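Local atomic coordinates of tRNA (guanine(26)-N(2))-dimethyltransferase (Pyrococcus horikoshii, PDB entry 2DUL), a protein that probably dimethylates the N2 atom of guanine 26 in a number of tRNAs, with S-adenosyl-L-methionine as methyl donor. Residues E194-R198 with D317-F321. Residues are numbered along the deposited sequence; the frame is centred on the assembly and turned at random.
Sequences EVGTR and DIPLF
E194 on helix 192-209 takes the backbone N-H of L320 on its carboxylate oxygen OE2. The L320 N to E194 OE2 distance is 2.7 Å, and the donor comes in 40° above the carboxylate plane. With CG anti to the backbone N (chi1 -173°) and an extended chain, E194 reaches out from the helix to the loop. The same oxygen is gripped side-on by R198, one turn on. R198 NE lies 2.7 Å from E194 OE2, on its anti lone pair, and R198 NH1 adds a longer bond of 3.0 Å to that atom. This is an i to i+4 salt bridge within a helix; its shared oxygen, E194 OE2, also takes the L320 N-H from the loop between helix 302-314 and strand 322-323. Replacing E194 with an alanine would probably leave the L320 N-H and the buried R198 guanidinium without their shared acceptor. P319 CA packs over one face of that guanidinium, 3.4 Å from R198 NH1. Water 1 links R198 NH1 to D317 OD1, while D317 OD2 bonds L281 N. E194 OE1 sits at the F321 ring edge, 3.3 Å from F321 CD2, and forms a salt bridge with K363. L320 CD2 meets V195 CG2 at 4.2 Å, beside I250.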
ATOM      1  N   GLU A 194       2.003  -7.227  -9.339  1.00 19.49           N
ATOM      2  CA  GLU A 194       2.793  -6.008  -9.436  1.00 19.12           C
ATOM      3  C   GLU A 194       2.109  -4.946 -10.289  1.00 18.14           C
ATOM      4  O   GLU A 194       2.121  -3.768  -9.932  1.00 18.95           O
ATOM      5  CB  GLU A 194       4.195  -6.274  -9.994  1.00 18.05           C
ATOM      6  CG  GLU A 194       5.058  -5.004  -9.925  1.00 19.40           C
ATOM      7  CD  GLU A 194       6.493  -5.201 -10.357  1.00 19.41           C
ATOM      8  OE1 GLU A 194       7.005  -6.334 -10.258  1.00 17.76           O
ATOM      9  OE2 GLU A 194       7.125  -4.202 -10.770  1.00 22.06           O
ATOM     10  N   VAL A 195       1.526  -5.348 -11.416  1.00 17.04           N
ATOM     11  CA  VAL A 195       0.846  -4.382 -12.284  1.00 17.50           C
ATOM     12  C   VAL A 195      -0.286  -3.708 -11.507  1.00 17.52           C
ATOM     13  O   VAL A 195      -0.466  -2.485 -11.579  1.00 15.84           O
ATOM     14  CB  VAL A 195       0.292  -5.063 -13.559  1.00 15.61           C
ATOM     15  CG1 VAL A 195      -0.562  -4.080 -14.361  1.00 15.31           C
ATOM     16  CG2 VAL A 195       1.450  -5.556 -14.417  1.00 17.62           C
ATOM     17  N   GLY A 196      -1.036  -4.505 -10.750  1.00 17.38           N
ATOM     18  CA  GLY A 196      -2.117  -3.958  -9.950  1.00 17.20           C
ATOM     19  C   GLY A 196      -1.580  -2.953  -8.945  1.00 17.68           C
ATOM     20  O   GLY A 196      -2.197  -1.909  -8.694  1.00 16.25           O
ATOM     21  N   THR A 197      -0.421  -3.265  -8.370  1.00 16.20           N
ATOM     22  CA  THR A 197       0.205  -2.388  -7.392  1.00 15.40           C
ATOM     23  C   THR A 197       0.647  -1.090  -8.076  1.00 16.88           C
ATOM     24  O   THR A 197       0.484  -0.004  -7.521  1.00 15.87           O
ATOM     25  CB  THR A 197       1.429  -3.072  -6.723  1.00 16.89           C
ATOM     26  OG1 THR A 197       0.989  -4.213  -5.975  1.00 16.96           O
ATOM     27  CG2 THR A 197       2.133  -2.120  -5.780  1.00 17.20           C
ATOM     28  N   ARG A 198       1.193  -1.205  -9.284  1.00 14.28           N
ATOM     29  CA  ARG A 198       1.636  -0.025 -10.023  1.00 14.45           C
ATOM     30  C   ARG A 198       0.450   0.782 -10.538  1.00 15.22           C
ATOM     31  O   ARG A 198       0.557   1.994 -10.713  1.00 15.15           O
ATOM     32  CB  ARG A 198       2.561  -0.429 -11.177  1.00 14.18           C
ATOM     33  CG  ARG A 198       3.936  -0.846 -10.689  1.00 14.76           C
ATOM     34  CD  ARG A 198       4.847  -1.319 -11.808  1.00 13.44           C
ATOM     35  NE  ARG A 198       6.124  -1.757 -11.247  1.00 15.27           N
ATOM     36  CZ  ARG A 198       7.102  -0.939 -10.873  1.00 15.87           C
ATOM     37  NH1 ARG A 198       8.218  -1.440 -10.360  1.00 12.77           N
ATOM     38  NH2 ARG A 198       6.978   0.378 -11.031  1.00 14.23           N
ATOM     39  N   ASP A 317      14.510  -3.211  -6.795  1.00 23.86           N
ATOM     40  CA  ASP A 317      13.410  -2.328  -7.169  1.00 23.82           C
ATOM     41  C   ASP A 317      13.577  -1.965  -8.636  1.00 23.46           C
ATOM     42  O   ASP A 317      14.336  -1.059  -8.992  1.00 22.46           O
ATOM     43  CB  ASP A 317      13.408  -1.065  -6.304  1.00 23.66           C
ATOM     44  CG  ASP A 317      12.094  -0.288  -6.399  1.00 25.43           C
ATOM     45  OD1 ASP A 317      11.197  -0.699  -7.168  1.00 25.29           O
ATOM     46  OD2 ASP A 317      11.960   0.736  -5.702  1.00 24.47           O
ATOM     47  N   ILE A 318      12.866  -2.695  -9.482  1.00 21.17           N
ATOM     48  CA  ILE A 318      12.920  -2.491 -10.922  1.00 21.43           C
ATOM     49  C   ILE A 318      11.545  -2.882 -11.457  1.00 21.38           C
ATOM     50  O   ILE A 318      10.856  -3.711 -10.855  1.00 21.22           O
ATOM     51  CB  ILE A 318      14.025  -3.376 -11.532  1.00 22.74           C
ATOM     52  CG1 ILE A 318      14.159  -3.115 -13.033  1.00 23.13           C
ATOM     53  CG2 ILE A 318      13.715  -4.840 -11.256  1.00 23.86           C
ATOM     54  CD1 ILE A 318      15.398  -3.746 -13.647  1.00 26.65           C
ATOM     55  N   PRO A 319      11.117  -2.285 -12.582  1.00 20.00           N
ATOM     56  CA  PRO A 319       9.797  -2.639 -13.110  1.00 19.23           C
ATOM     57  C   PRO A 319       9.632  -4.088 -13.569  1.00 19.83           C
ATOM     58  O   PRO A 319      10.373  -4.580 -14.422  1.00 19.47           O
ATOM     59  CB  PRO A 319       9.602  -1.647 -14.256  1.00 20.00           C
ATOM     60  CG  PRO A 319      10.395  -0.449 -13.811  1.00 20.32           C
ATOM     61  CD  PRO A 319      11.654  -1.093 -13.263  1.00 19.88           C
ATOM     62  N   LEU A 320       8.647  -4.757 -12.982  1.00 19.13           N
ATOM     63  CA  LEU A 320       8.297  -6.132 -13.315  1.00 18.62           C
ATOM     64  C   LEU A 320       9.344  -7.212 -13.019  1.00 20.39           C
ATOM     65  O   LEU A 320      10.350  -6.972 -12.343  1.00 19.21           O
ATOM     66  CB  LEU A 320       7.853  -6.192 -14.785  1.00 17.92           C
ATOM     67  CG  LEU A 320       6.796  -5.126 -15.129  1.00 19.40           C
ATOM     68  CD1 LEU A 320       6.335  -5.275 -16.576  1.00 18.26           C
ATOM     69  CD2 LEU A 320       5.608  -5.253 -14.168  1.00 19.27           C
ATOM     70  N   PHE A 321       9.085  -8.416 -13.515  1.00 19.35           N
ATOM     71  CA  PHE A 321       9.973  -9.546 -13.276  1.00 20.99           C
ATOM     72  C   PHE A 321       9.640 -10.689 -14.218  1.00 20.09           C
ATOM     73  O   PHE A 321       8.700 -10.598 -15.007  1.00 19.15           O
ATOM     74  CB  PHE A 321       9.825 -10.010 -11.823  1.00 20.23           C
ATOM     75  CG  PHE A 321       8.422 -10.427 -11.453  1.00 22.16           C
ATOM     76  CD1 PHE A 321       8.012 -11.751 -11.588  1.00 21.24           C
ATOM     77  CD2 PHE A 321       7.508  -9.489 -10.967  1.00 21.04           C
ATOM     78  CE1 PHE A 321       6.710 -12.138 -11.243  1.00 21.57           C
ATOM     79  CE2 PHE A 321       6.208  -9.862 -10.620  1.00 22.94           C
ATOM     80  CZ  PHE A 321       5.807 -11.191 -10.758  1.00 22.27           C
TER
HETATM   81  O   HOH W   1      10.680   0.115  -9.894  1.00 21.88           O